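Local coordinates for protein argininosuccinate lyase (Chelativorans sp., PDB 6RXA) that is a carbon–nitrogen lyase of the aspartase/fumarase superfamily, known as EDDS lyase, and probably cleaves argininosuccinate to fumarate and arginine, at residues H50-T55 and S216-F221; N314-E317 and A322-V325; I136-A141 and G344-L349; Q127-I132 and N474-L479; F243-F248 and R330-L335. The protein carries 2 engineered substitutions. All blocks are in the same frame, centred on the assembly; numbering follows the deposited sequence.

Contact 1. Residues H50-T55 and S216-F221; sequences HVVMLT and SALLGF
Leu218 gives up the most surface here, and it spends it on Val52. Its CD1 methyl lies 3.8 Å from Val52 CG1, with Val52 CB a little farther back at 4.1 Å, and the two side chains run slantwise past each other. The torsion of Leu218 accounts for the reach: with CG anti to its own carbonyl carbon (chi1 -76°), the branch leaves the last helical turn toward helix 35-56. Val52 is the natural counterpart. A beta-branched residue presents a broad, short surface, so one methyl can meet Leu218 while the side chain also packs on Leu486, Val490 and Ile493 of the long helix 451-500. Met53 adds less. The Leu218 methyl comes near its backbone nitrogen, while the thioether end of Met53 turns elsewhere.

Segment 216-221 brings a helix to its close. Gly220 is the C-prime residue of a Schellman motif, in which Phe221 N bonds to Ser216 O (3.0 Å) and Gly220 N to Ala217 O (3.1 Å). A phi of 79° is unfavourable for residues with a CB and easy for glycine, which has none. Arg125 bonds to the carbonyl of Leu219, just past the helix, and makes a cation-pi contact with the Phe221 ring. In segment 50-55, His50 NE2 bonds to Ile108 O.

Between the segments, then, the contact is purely apolar and modest in area. With methyls meeting, it offers close packing without direction, while His50 and Thr55 find their hydrogen bonds elsewhere or within their own helix.

Contact 2. Residues N314-E317 and A322-V325; sequences NAIE and AARV
Ile316 supplies one whole side of this contact. Its CD1 methyl rests on the aliphatic part of Arg324, 3.8 Å from CG and 4.0 Å from CD, the two side chains crossing at about a right angle. CG1 of Ile316 occupies the crowded position between backbone N and carbonyl carbon (chi1 61°), which sends the longer branch toward Arg324, while CG2 faces Ala323 CB more loosely at 4.4 Å. The small Ala323 also takes the packing of Phe300 of the third subunit.

The polar interactions belong to the far ends. Arg324 bends at chi3 (-63°), carrying its guanidinium beyond the isoleucine to the carbonyl of Val232 and into a cation-pi contact with Trp235. Its side chain lies about 7 Å from that of Asn113, which binds succinate. Glu317 forms a salt bridge with Arg160 of the second subunit.

Both segments belong to the connection that leads from helix 303-314 to helix 329-348. Arg324 also packs back on Ser312 and Leu313, and Val325 N bonds to Ser312 OG, so the returning part of the loop lies along the end of the helix it came from, where subunits meet.

Contact 3. Residues I136-A141 and G344-L349; sequences IGYREA and GVVRTL
Val346 meets Ala141 and Tyr138 with its two methyls, and following it outward explains the contact. CB points at helix 112-147 but stands back from it, passing the touching to its branches. CG1, anti to the backbone N (chi1 166°), advances on the main chain of Ala141 and lies 3.8 Å from its O and 4.1 Å from its C. CG2, anti instead to the carbonyl carbon, looks along the same helix to Tyr138 and comes within 4.5 Å of CE1, at the edge of the ring and near its plane. A valine does this well: two short branches from one carbon serve two neighbours at once, and a beta-branched side chain has few ways to turn within a helix.

Ala141 is equally well chosen. Having only a methyl, it lets the backbones draw together, its CA being 5.6 Å from that of Arg347, and more of its surface is covered here than of any other residue in either segment. Thr348 OG1 bonds to Gly344 O at 2.7 Å, on the face of that carbonyl opposite to the one used by Thr348 N. Lys145, one turn beyond Ala141, gives its NZ to the carbonyls of Arg347 and Leu349, where a positive charge would be expected to suit the dipole at the C-terminal part of helix 329-348.

Within the helical bundle of the aspartase/fumarase superfamily, Tyr138 lies among helices 168-193, 236-262 and 329-348, touching Leu179, Leu252 and Thr339. Arg139 forms salt bridges with Glu464 and Asp468, and Glu140 with Arg469, all on helix 451-500.

Contact 4. Residues Q127-I132 and N474-L479; sequences QLLRTI and NATQAL
Ala475 is the first residue of segment 474-479 to meet Leu129, its CB lying 3.9 Å from the leucine's CD2. The small alanine lets the leucine lie close against the helix. Next comes Thr476, which slides past Leu129 in the opposite direction and sets OG1 3.9 Å from CD1. That is a touch and no more, since the hydroxyl is bonded to Leu472 O in its own helix, a common way for a threonine to satisfy itself on a helix surface. One turn on, Leu479 reaches out tip to tip, its CD1 3.7 Å from Leu129 CD1. With CG anti to the carbonyl carbon (chi1 -64°), Leu129 sets its CD2 against Ala475 and its CD1 against Thr476 and Leu479.

The short helical segments run nearly antiparallel, at 150° and 11.0 Å between axes. Leu129 also packs on Trp471, Leu472 and Tyr190. Away from the interface, Arg130 NH1 bonds to Gln127 OE1 (2.9 Å), in the amide plane on a lone pair, and reaches Asp333 of helix 329-348 as well.

One leucine therefore carries the first helix's share. The chemistry is apolar: alanine and leucine face the partner helix, Thr476 borders the contact, its hydroxyl held by Leu472 O, and Asn474 and Gln477 lie exposed.

Contact 5. Residues F243-F248 and R330-L335; sequences FVNAVF and RSIDAL
A water gripped from both sides joins Ser331 and Asn245: it lies 2.7 Å from Ser331 OG and accepts from Asn245 ND2 at 2.9 Å. It bridges two nearly parallel helices of the central helical bundle that marks the aspartase/fumarase superfamily, whose short segments meet at 30° with 11.2 Å between axes. Asn245 is a polar residue in a buried place, and both ends of its amide are provided for: ND2 has the water, and OD1 is hydrogen-bonded to the hydroxyl of Tyr186. These two bonds fix the rotation of the amide.

Leu335 packs onto that fixed group. Its CD1 sits over the amide carbon, 3.3 Å from Asn245 CG and 3.4 Å from OD1, a tight fit, with the two side chains crossing at about a right angle. CG of Leu335 is anti to the backbone N (chi1 178°), which extends the branch far enough to reach Phe248 too. There Leu335 CD1 stands at the edge of the Phe248 ring, near its plane and 4.0 Å from Phe248 CD2, so leucine spans both a polar and an aromatic neighbour. Were Asn245 replaced by an alanine, the water would probably lose the amide N-H and the Tyr186 hydroxyl its acceptor, and a gap would be likely to open beside Leu335.

Helix 112-147 covers the pair, Val135 touching Phe248 and Thr131 touching Leu335, while Phe243 stacks on Phe243 of the second subunit. Ile332 contributes a light touch, its CG1 lying 4.2 Å from Asn245 ND2.

Overall arrangement
Contacts 3, 4 and 5 belong to one helical bundle. Contacts 3 and 4 share helix 112-147, contacts 3 and 5 share helix 329-348, and contact 4 brings in helix 451-500. Contact 5 lies nearest the chain's centre and touches both others: Tyr138 packs on Phe248, and Thr131 on Leu335. Contact 4 is only partly buried. Contact 1, about 32 Å from the chain's centre, is nonetheless buried, and meets contact 4 where Gly220 O approaches Leu479. Contact 2 is a loop at subunit interfaces, Glu317 reaching a second subunit while Arg324 is held within its own chain. Contacts 1 and 4 join by aliphatic packing, contact 3 sets valine methyls against backbone and a tyrosine edge, and contact 5 adds a water-bridged amide.

Contact 1. Residues H50-T55 and S216-F221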
# COMPACT_ATOMS: atom_id res chain seq x y z
N HIS A 50 -23.80 -29.96 5.03
CA HIS A 50 -24.53 -29.99 3.76
C HIS A 50 -25.26 -31.31 3.59
O HIS A 50 -26.45 -31.34 3.23
CB HIS A 50 -23.55 -29.74 2.62
CG HIS A 50 -24.21 -29.67 1.28
ND1 HIS A 50 -24.97 -28.59 0.88
CD2 HIS A 50 -24.22 -30.55 0.26
CE1 HIS A 50 -25.42 -28.82 -0.34
NE2 HIS A 50 -24.99 -30.00 -0.74
N VAL A 51 -24.58 -32.42 3.88
CA VAL A 51 -25.17 -33.75 3.74
C VAL A 51 -26.34 -33.94 4.70
O VAL A 51 -27.38 -34.49 4.33
CB VAL A 51 -24.08 -34.82 3.91
CG1 VAL A 51 -24.69 -36.18 4.15
CG2 VAL A 51 -23.18 -34.84 2.68
N VAL A 52 -26.19 -33.51 5.96
CA VAL A 52 -27.29 -33.58 6.92
C VAL A 52 -28.50 -32.79 6.41
O VAL A 52 -29.63 -33.28 6.43
CB VAL A 52 -26.83 -33.10 8.31
CG1 VAL A 52 -28.02 -32.92 9.23
CG2 VAL A 52 -25.83 -34.08 8.89
N MET A 53 -28.26 -31.58 5.91
CA MET A 53 -29.35 -30.78 5.36
C MET A 53 -30.00 -31.48 4.17
O MET A 53 -31.23 -31.49 4.06
CB MET A 53 -28.84 -29.39 4.98
CG MET A 53 -29.90 -28.47 4.36
SD MET A 53 -30.05 -28.69 2.57
CE MET A 53 -28.43 -28.14 2.02
N LEU A 54 -29.21 -32.05 3.27
CA LEU A 54 -29.80 -32.75 2.13
C LEU A 54 -30.66 -33.90 2.60
O LEU A 54 -31.66 -34.24 1.96
CB LEU A 54 -28.73 -33.30 1.20
CG LEU A 54 -27.84 -32.33 0.44
CD1 LEU A 54 -26.86 -33.10 -0.42
CD2 LEU A 54 -28.68 -31.41 -0.42
N THR A 55 -30.29 -34.52 3.73
CA THR A 55 -31.08 -35.61 4.28
C THR A 55 -32.41 -35.10 4.83
O THR A 55 -33.47 -35.68 4.56
CB THR A 55 -30.29 -36.31 5.38
OG1 THR A 55 -28.97 -36.61 4.90
CG2 THR A 55 -30.97 -37.64 5.75
N SER A 216 -26.79 -23.27 7.62
CA SER A 216 -26.22 -22.14 8.36
C SER A 216 -26.22 -22.42 9.86
O SER A 216 -25.20 -22.25 10.53
CB SER A 216 -27.03 -20.89 8.03
OG SER A 216 -26.56 -19.76 8.72
N ALA A 217 -27.35 -22.87 10.39
CA ALA A 217 -27.45 -23.15 11.82
C ALA A 217 -26.51 -24.27 12.24
O ALA A 217 -25.87 -24.20 13.29
CB ALA A 217 -28.90 -23.50 12.16
N LEU A 218 -26.43 -25.34 11.43
CA LEU A 218 -25.57 -26.46 11.76
C LEU A 218 -24.10 -26.05 11.84
O LEU A 218 -23.31 -26.70 12.55
CB LEU A 218 -25.76 -27.55 10.72
CG LEU A 218 -27.05 -28.38 10.85
CD1 LEU A 218 -27.26 -29.20 9.58
CD2 LEU A 218 -26.97 -29.26 12.08
N LEU A 219 -23.72 -24.99 11.12
CA LEU A 219 -22.34 -24.52 11.07
C LEU A 219 -22.11 -23.30 11.95
O LEU A 219 -21.06 -22.67 11.86
CB LEU A 219 -21.93 -24.22 9.63
CG LEU A 219 -21.90 -25.46 8.73
CD1 LEU A 219 -21.85 -25.04 7.28
CD2 LEU A 219 -20.72 -26.36 9.05
N GLY A 220 -23.08 -22.94 12.80
CA GLY A 220 -22.88 -21.87 13.75
C GLY A 220 -23.01 -20.46 13.23
O GLY A 220 -22.71 -19.51 13.97
N PHE A 221 -23.43 -20.27 11.99
CA PHE A 221 -23.58 -18.91 11.47
C PHE A 221 -24.83 -18.26 12.07
O PHE A 221 -25.78 -18.94 12.45
CB PHE A 221 -23.70 -18.95 9.95
CG PHE A 221 -22.42 -19.28 9.24
CD1 PHE A 221 -21.47 -18.31 9.00
CD2 PHE A 221 -22.18 -20.56 8.76
CE1 PHE A 221 -20.30 -18.60 8.32
CE2 PHE A 221 -21.02 -20.86 8.07
CZ PHE A 221 -20.08 -19.87 7.85

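Contact 2. Residues N314-E317 and A322-V325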
# COMPACT_ATOMS: atom_id res chain seq x y z
N ASN A 314 -10.07 -4.35 -6.51
CA ASN A 314 -10.10 -3.28 -7.50
C ASN A 314 -9.79 -3.75 -8.91
O ASN A 314 -9.94 -2.97 -9.85
CB ASN A 314 -9.08 -2.22 -7.09
CG ASN A 314 -9.64 -1.24 -6.12
OD1 ASN A 314 -10.73 -0.71 -6.32
ND2 ASN A 314 -8.89 -0.96 -5.05
N ALA A 315 -9.38 -5.00 -9.10
CA ALA A 315 -8.88 -5.47 -10.38
C ALA A 315 -9.88 -6.32 -11.16
O ALA A 315 -9.59 -6.70 -12.30
CB ALA A 315 -7.60 -6.29 -10.18
N ILE A 316 -11.02 -6.67 -10.56
CA ILE A 316 -11.95 -7.65 -11.11
C ILE A 316 -13.35 -7.07 -11.28
O ILE A 316 -13.56 -5.86 -11.11
CB ILE A 316 -11.95 -8.94 -10.26
CG1 ILE A 316 -12.41 -8.64 -8.83
CG2 ILE A 316 -10.55 -9.56 -10.26
CD1 ILE A 316 -12.78 -9.86 -8.01
N GLU A 317 -14.30 -7.92 -11.66
CA GLU A 317 -15.72 -7.59 -11.71
C GLU A 317 -16.39 -8.06 -10.42
O GLU A 317 -15.74 -8.57 -9.50
CB GLU A 317 -16.36 -8.20 -12.95
CG GLU A 317 -15.83 -7.63 -14.27
CD GLU A 317 -14.41 -8.04 -14.58
OE1 GLU A 317 -14.13 -9.27 -14.54
OE2 GLU A 317 -13.59 -7.15 -14.89
N ALA A 322 -10.94 -16.40 -9.04
CA ALA A 322 -9.79 -17.03 -8.42
C ALA A 322 -8.60 -16.09 -8.29
O ALA A 322 -7.54 -16.51 -7.81
CB ALA A 322 -9.41 -18.30 -9.20
N ALA A 323 -8.73 -14.83 -8.70
CA ALA A 323 -7.64 -13.87 -8.61
C ALA A 323 -7.61 -13.10 -7.30
O ALA A 323 -6.69 -12.30 -7.09
CB ALA A 323 -7.72 -12.85 -9.76
N ARG A 324 -8.58 -13.30 -6.42
CA ARG A 324 -8.64 -12.54 -5.18
C ARG A 324 -7.57 -13.02 -4.20
O ARG A 324 -7.35 -14.22 -4.04
CB ARG A 324 -10.03 -12.69 -4.55
CG ARG A 324 -11.13 -12.02 -5.38
CD ARG A 324 -12.53 -12.29 -4.86
NE ARG A 324 -12.82 -13.73 -4.93
CZ ARG A 324 -13.99 -14.29 -4.60
NH1 ARG A 324 -15.01 -13.56 -4.20
NH2 ARG A 324 -14.12 -15.60 -4.69
N VAL A 325 -6.93 -12.07 -3.55
CA VAL A 325 -5.92 -12.33 -2.52
C VAL A 325 -6.62 -12.62 -1.19
O VAL A 325 -7.66 -12.03 -0.87
CB VAL A 325 -4.93 -11.16 -2.45
CG1 VAL A 325 -3.96 -11.28 -1.29
CG2 VAL A 325 -4.16 -11.07 -3.77

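Contact 3. Residues I136-A141 and G344-L349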
# COMPACT_ATOMS: atom_id res chain seq x y z
N ILE A 136 -8.37 -8.76 24.35
CA ILE A 136 -8.88 -8.62 25.71
C ILE A 136 -7.75 -8.84 26.72
O ILE A 136 -7.60 -8.08 27.69
CB ILE A 136 -10.07 -9.57 25.95
CG1 ILE A 136 -11.30 -9.10 25.18
CG2 ILE A 136 -10.36 -9.68 27.45
CD1 ILE A 136 -12.44 -10.11 25.22
N GLY A 137 -6.93 -9.87 26.51
CA GLY A 137 -5.82 -10.11 27.42
C GLY A 137 -4.84 -8.96 27.46
O GLY A 137 -4.29 -8.63 28.52
N TYR A 138 -4.61 -8.33 26.31
CA TYR A 138 -3.74 -7.16 26.22
C TYR A 138 -4.35 -5.99 26.98
O TYR A 138 -3.68 -5.35 27.79
CB TYR A 138 -3.57 -6.85 24.74
CG TYR A 138 -2.66 -5.73 24.28
CD1 TYR A 138 -1.52 -5.37 24.97
CD2 TYR A 138 -2.95 -5.05 23.10
CE1 TYR A 138 -0.70 -4.36 24.50
CE2 TYR A 138 -2.13 -4.05 22.62
CZ TYR A 138 -1.00 -3.70 23.33
OH TYR A 138 -0.18 -2.69 22.87
N ARG A 139 -5.65 -5.75 26.77
CA ARG A 139 -6.32 -4.68 27.50
C ARG A 139 -6.32 -4.95 29.00
O ARG A 139 -6.12 -4.03 29.81
CB ARG A 139 -7.73 -4.47 26.97
CG ARG A 139 -8.42 -3.27 27.59
CD ARG A 139 -9.82 -3.09 27.06
NE ARG A 139 -10.39 -1.86 27.56
CZ ARG A 139 -11.67 -1.54 27.49
NH1 ARG A 139 -12.53 -2.40 26.97
NH2 ARG A 139 -12.09 -0.37 27.95
N GLU A 140 -6.52 -6.21 29.41
CA GLU A 140 -6.47 -6.56 30.82
C GLU A 140 -5.12 -6.18 31.42
O GLU A 140 -5.04 -5.57 32.49
CB GLU A 140 -6.74 -8.05 31.04
CG GLU A 140 -8.19 -8.44 30.90
CD GLU A 140 -8.40 -9.94 30.94
OE1 GLU A 140 -7.39 -10.68 30.96
OE2 GLU A 140 -9.57 -10.38 30.93
N ALA A 141 -4.03 -6.55 30.73
CA ALA A 141 -2.70 -6.24 31.25
C ALA A 141 -2.48 -4.74 31.36
O ALA A 141 -1.89 -4.26 32.34
CB ALA A 141 -1.64 -6.88 30.36
N GLY A 344 2.81 -9.28 27.67
CA GLY A 344 3.83 -9.58 28.66
C GLY A 344 4.78 -8.42 28.91
O GLY A 344 5.20 -8.19 30.05
N VAL A 345 5.15 -7.68 27.86
CA VAL A 345 5.97 -6.48 28.03
C VAL A 345 5.32 -5.53 29.02
O VAL A 345 5.97 -4.99 29.92
CB VAL A 345 6.22 -5.80 26.67
CG1 VAL A 345 6.72 -4.37 26.90
CG2 VAL A 345 7.22 -6.58 25.86
N VAL A 346 4.03 -5.25 28.82
CA VAL A 346 3.33 -4.30 29.67
C VAL A 346 3.23 -4.83 31.09
O VAL A 346 3.55 -4.14 32.06
CB VAL A 346 1.94 -3.96 29.08
CG1 VAL A 346 1.08 -3.24 30.12
CG2 VAL A 346 2.08 -3.14 27.80
N ARG A 347 2.82 -6.09 31.24
CA ARG A 347 2.68 -6.66 32.57
C ARG A 347 3.98 -6.55 33.36
O ARG A 347 3.97 -6.22 34.55
CB ARG A 347 2.25 -8.12 32.45
CG ARG A 347 2.18 -8.82 33.81
CD ARG A 347 1.73 -10.27 33.67
NE ARG A 347 2.71 -11.10 32.96
CZ ARG A 347 2.56 -11.55 31.72
NH1 ARG A 347 1.48 -11.26 31.00
NH2 ARG A 347 3.52 -12.30 31.19
N THR A 348 5.11 -6.83 32.70
CA THR A 348 6.37 -6.97 33.41
C THR A 348 7.27 -5.74 33.32
O THR A 348 8.39 -5.78 33.85
CB THR A 348 7.15 -8.19 32.89
OG1 THR A 348 7.50 -8.03 31.51
CG2 THR A 348 6.33 -9.44 33.05
N LEU A 349 6.81 -4.65 32.70
CA LEU A 349 7.66 -3.48 32.55
C LEU A 349 8.07 -2.90 33.90
O LEU A 349 7.28 -2.84 34.84
CB LEU A 349 6.93 -2.40 31.75
CG LEU A 349 7.76 -1.22 31.26
CD1 LEU A 349 8.80 -1.66 30.24
CD2 LEU A 349 6.85 -0.17 30.66

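Contact 4. Residues Q127-I132 and N474-L479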
# COMPACT_ATOMS: atom_id res chain seq x y z
N GLN A 127 -10.52 -17.42 13.93
CA GLN A 127 -9.34 -16.59 14.15
C GLN A 127 -9.72 -15.22 14.71
O GLN A 127 -8.93 -14.62 15.45
CB GLN A 127 -8.56 -16.44 12.85
CG GLN A 127 -7.91 -17.74 12.40
CD GLN A 127 -6.93 -18.30 13.40
OE1 GLN A 127 -5.94 -17.66 13.75
NE2 GLN A 127 -7.19 -19.51 13.88
N LEU A 128 -10.91 -14.73 14.38
CA LEU A 128 -11.39 -13.48 14.96
C LEU A 128 -11.69 -13.65 16.45
O LEU A 128 -11.34 -12.77 17.25
CB LEU A 128 -12.60 -12.99 14.17
CG LEU A 128 -13.14 -11.59 14.43
CD1 LEU A 128 -12.01 -10.59 14.33
CD2 LEU A 128 -14.21 -11.31 13.39
N LEU A 129 -12.29 -14.77 16.86
CA LEU A 129 -12.47 -15.00 18.29
C LEU A 129 -11.12 -15.15 19.00
O LEU A 129 -10.92 -14.63 20.10
CB LEU A 129 -13.36 -16.22 18.54
CG LEU A 129 -14.79 -16.05 18.03
CD1 LEU A 129 -15.61 -17.29 18.34
CD2 LEU A 129 -15.46 -14.82 18.61
N ARG A 130 -10.18 -15.86 18.37
CA ARG A 130 -8.82 -15.95 18.90
C ARG A 130 -8.21 -14.56 19.08
O ARG A 130 -7.57 -14.27 20.11
CB ARG A 130 -7.99 -16.79 17.93
CG ARG A 130 -6.55 -17.00 18.33
CD ARG A 130 -5.77 -17.63 17.18
NE ARG A 130 -4.39 -17.92 17.55
CZ ARG A 130 -3.38 -17.98 16.69
NH1 ARG A 130 -3.59 -17.75 15.39
NH2 ARG A 130 -2.15 -18.24 17.13
N THR A 131 -8.40 -13.69 18.09
CA THR A 131 -7.84 -12.34 18.14
C THR A 131 -8.52 -11.51 19.21
O THR A 131 -7.83 -10.81 19.98
CB THR A 131 -8.01 -11.69 16.76
OG1 THR A 131 -7.23 -12.40 15.78
CG2 THR A 131 -7.56 -10.25 16.77
N ILE A 132 -9.85 -11.56 19.30
CA ILE A 132 -10.57 -10.84 20.35
C ILE A 132 -10.10 -11.29 21.72
O ILE A 132 -9.90 -10.46 22.62
CB ILE A 132 -12.09 -10.98 20.15
CG1 ILE A 132 -12.49 -10.18 18.90
CG2 ILE A 132 -12.86 -10.50 21.37
CD1 ILE A 132 -13.90 -10.44 18.40
N ASN A 474 -20.14 -15.76 24.93
CA ASN A 474 -21.38 -16.08 24.25
C ASN A 474 -21.12 -16.52 22.81
O ASN A 474 -21.69 -17.52 22.34
CB ASN A 474 -22.33 -14.88 24.28
CG ASN A 474 -23.56 -15.11 23.43
OD1 ASN A 474 -24.53 -15.72 23.88
ND2 ASN A 474 -23.53 -14.62 22.19
N ALA A 475 -20.26 -15.78 22.09
CA ALA A 475 -19.98 -16.12 20.70
C ALA A 475 -19.30 -17.48 20.61
O ALA A 475 -19.63 -18.28 19.72
CB ALA A 475 -19.10 -15.05 20.05
N THR A 476 -18.36 -17.76 21.52
CA THR A 476 -17.67 -19.05 21.52
C THR A 476 -18.64 -20.19 21.82
O THR A 476 -18.59 -21.25 21.17
CB THR A 476 -16.54 -19.02 22.55
OG1 THR A 476 -15.59 -18.00 22.20
CG2 THR A 476 -15.83 -20.36 22.60
N GLN A 477 -19.51 -20.02 22.81
CA GLN A 477 -20.44 -21.08 23.18
C GLN A 477 -21.42 -21.37 22.05
O GLN A 477 -21.78 -22.53 21.81
CB GLN A 477 -21.17 -20.70 24.46
CG GLN A 477 -21.94 -21.85 25.09
CD GLN A 477 -21.02 -22.96 25.59
OE1 GLN A 477 -20.14 -22.72 26.41
NE2 GLN A 477 -21.22 -24.17 25.08
N ALA A 478 -21.87 -20.33 21.33
CA ALA A 478 -22.77 -20.56 20.20
C ALA A 478 -22.13 -21.48 19.17
O ALA A 478 -22.79 -22.39 18.64
CB ALA A 478 -23.15 -19.23 19.56
N LEU A 479 -20.85 -21.28 18.87
CA LEU A 479 -20.18 -22.15 17.90
C LEU A 479 -20.00 -23.55 18.46
O LEU A 479 -20.17 -24.54 17.73
CB LEU A 479 -18.82 -21.56 17.51
CG LEU A 479 -18.84 -20.19 16.84
CD1 LEU A 479 -17.45 -19.85 16.36
CD2 LEU A 479 -19.85 -20.18 15.70

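Contact 5. Residues F243-F248 and R330-L335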
# COMPACT_ATOMS: atom_id res chain seq x y z
N PHE A 243 -7.84 -4.96 7.43
CA PHE A 243 -7.73 -3.59 7.90
C PHE A 243 -7.73 -3.50 9.42
O PHE A 243 -6.92 -2.77 10.01
CB PHE A 243 -8.85 -2.70 7.37
CG PHE A 243 -8.88 -1.39 8.09
CD1 PHE A 243 -7.88 -0.45 7.87
CD2 PHE A 243 -9.84 -1.12 9.04
CE1 PHE A 243 -7.86 0.73 8.56
CE2 PHE A 243 -9.83 0.07 9.73
CZ PHE A 243 -8.82 1.00 9.50
N VAL A 244 -8.68 -4.16 10.09
CA VAL A 244 -8.73 -4.01 11.54
C VAL A 244 -7.41 -4.52 12.14
O VAL A 244 -6.85 -3.91 13.06
CB VAL A 244 -9.97 -4.67 12.18
CG1 VAL A 244 -9.98 -4.36 13.68
CG2 VAL A 244 -11.23 -4.16 11.52
N ASN A 245 -6.88 -5.62 11.60
CA ASN A 245 -5.58 -6.09 12.05
C ASN A 245 -4.52 -5.00 11.88
O ASN A 245 -3.72 -4.75 12.79
CB ASN A 245 -5.15 -7.33 11.26
CG ASN A 245 -5.89 -8.59 11.64
OD1 ASN A 245 -6.78 -8.61 12.50
ND2 ASN A 245 -5.51 -9.69 10.97
N ALA A 246 -4.50 -4.34 10.72
CA ALA A 246 -3.48 -3.34 10.47
C ALA A 246 -3.62 -2.14 11.40
O ALA A 246 -2.62 -1.62 11.91
CB ALA A 246 -3.50 -2.88 9.02
N VAL A 247 -4.84 -1.64 11.59
CA VAL A 247 -5.00 -0.45 12.43
C VAL A 247 -4.74 -0.76 13.90
O VAL A 247 -4.06 -0.01 14.60
CB VAL A 247 -6.33 0.29 12.17
CG1 VAL A 247 -7.51 -0.41 12.83
CG2 VAL A 247 -6.22 1.74 12.68
N PHE A 248 -5.28 -1.89 14.39
CA PHE A 248 -4.97 -2.35 15.73
C PHE A 248 -3.46 -2.48 15.93
O PHE A 248 -2.89 -1.98 16.91
CB PHE A 248 -5.67 -3.69 16.02
CG PHE A 248 -5.02 -4.45 17.14
CD1 PHE A 248 -5.07 -3.96 18.43
CD2 PHE A 248 -4.30 -5.59 16.89
CE1 PHE A 248 -4.43 -4.60 19.45
CE2 PHE A 248 -3.66 -6.25 17.91
CZ PHE A 248 -3.72 -5.77 19.20
N ARG A 330 -0.48 -17.24 8.43
CA ARG A 330 0.75 -16.69 8.98
C ARG A 330 0.59 -15.23 9.38
O ARG A 330 1.23 -14.78 10.34
CB ARG A 330 1.92 -16.87 8.02
CG ARG A 330 1.81 -16.19 6.68
CD ARG A 330 3.03 -16.54 5.81
NE ARG A 330 3.14 -17.99 5.57
CZ ARG A 330 3.95 -18.82 6.24
NH1 ARG A 330 4.76 -18.37 7.19
NH2 ARG A 330 3.95 -20.11 5.94
N SER A 331 -0.25 -14.47 8.67
CA SER A 331 -0.46 -13.07 9.04
C SER A 331 -1.18 -12.96 10.37
O SER A 331 -0.80 -12.17 11.24
CB SER A 331 -1.25 -12.39 7.93
OG SER A 331 -1.50 -11.04 8.22
N ILE A 332 -2.24 -13.76 10.56
CA ILE A 332 -2.94 -13.72 11.83
C ILE A 332 -2.03 -14.23 12.94
O ILE A 332 -2.01 -13.67 14.05
CB ILE A 332 -4.26 -14.49 11.75
CG1 ILE A 332 -5.17 -13.84 10.70
CG2 ILE A 332 -4.94 -14.51 13.10
CD1 ILE A 332 -6.33 -14.73 10.23
N ASP A 333 -1.27 -15.28 12.66
CA ASP A 333 -0.37 -15.82 13.67
C ASP A 333 0.62 -14.76 14.14
O ASP A 333 0.96 -14.70 15.33
CB ASP A 333 0.39 -17.02 13.13
CG ASP A 333 -0.50 -18.21 12.88
OD1 ASP A 333 -1.63 -18.26 13.39
OD2 ASP A 333 -0.03 -19.12 12.18
N ALA A 334 1.12 -13.92 13.22
CA ALA A 334 2.04 -12.85 13.61
C ALA A 334 1.37 -11.85 14.54
O ALA A 334 1.98 -11.39 15.52
CB ALA A 334 2.56 -12.13 12.37
N LEU A 335 0.13 -11.46 14.23
CA LEU A 335 -0.61 -10.54 15.07
C LEU A 335 -0.75 -11.10 16.48
O LEU A 335 -0.56 -10.37 17.46
CB LEU A 335 -1.98 -10.26 14.46
CG LEU A 335 -2.90 -9.35 15.26
CD1 LEU A 335 -3.89 -8.65 14.32
CD2 LEU A 335 -3.69 -10.09 16.34
O HOH W 1 -3.13 -9.20 9.32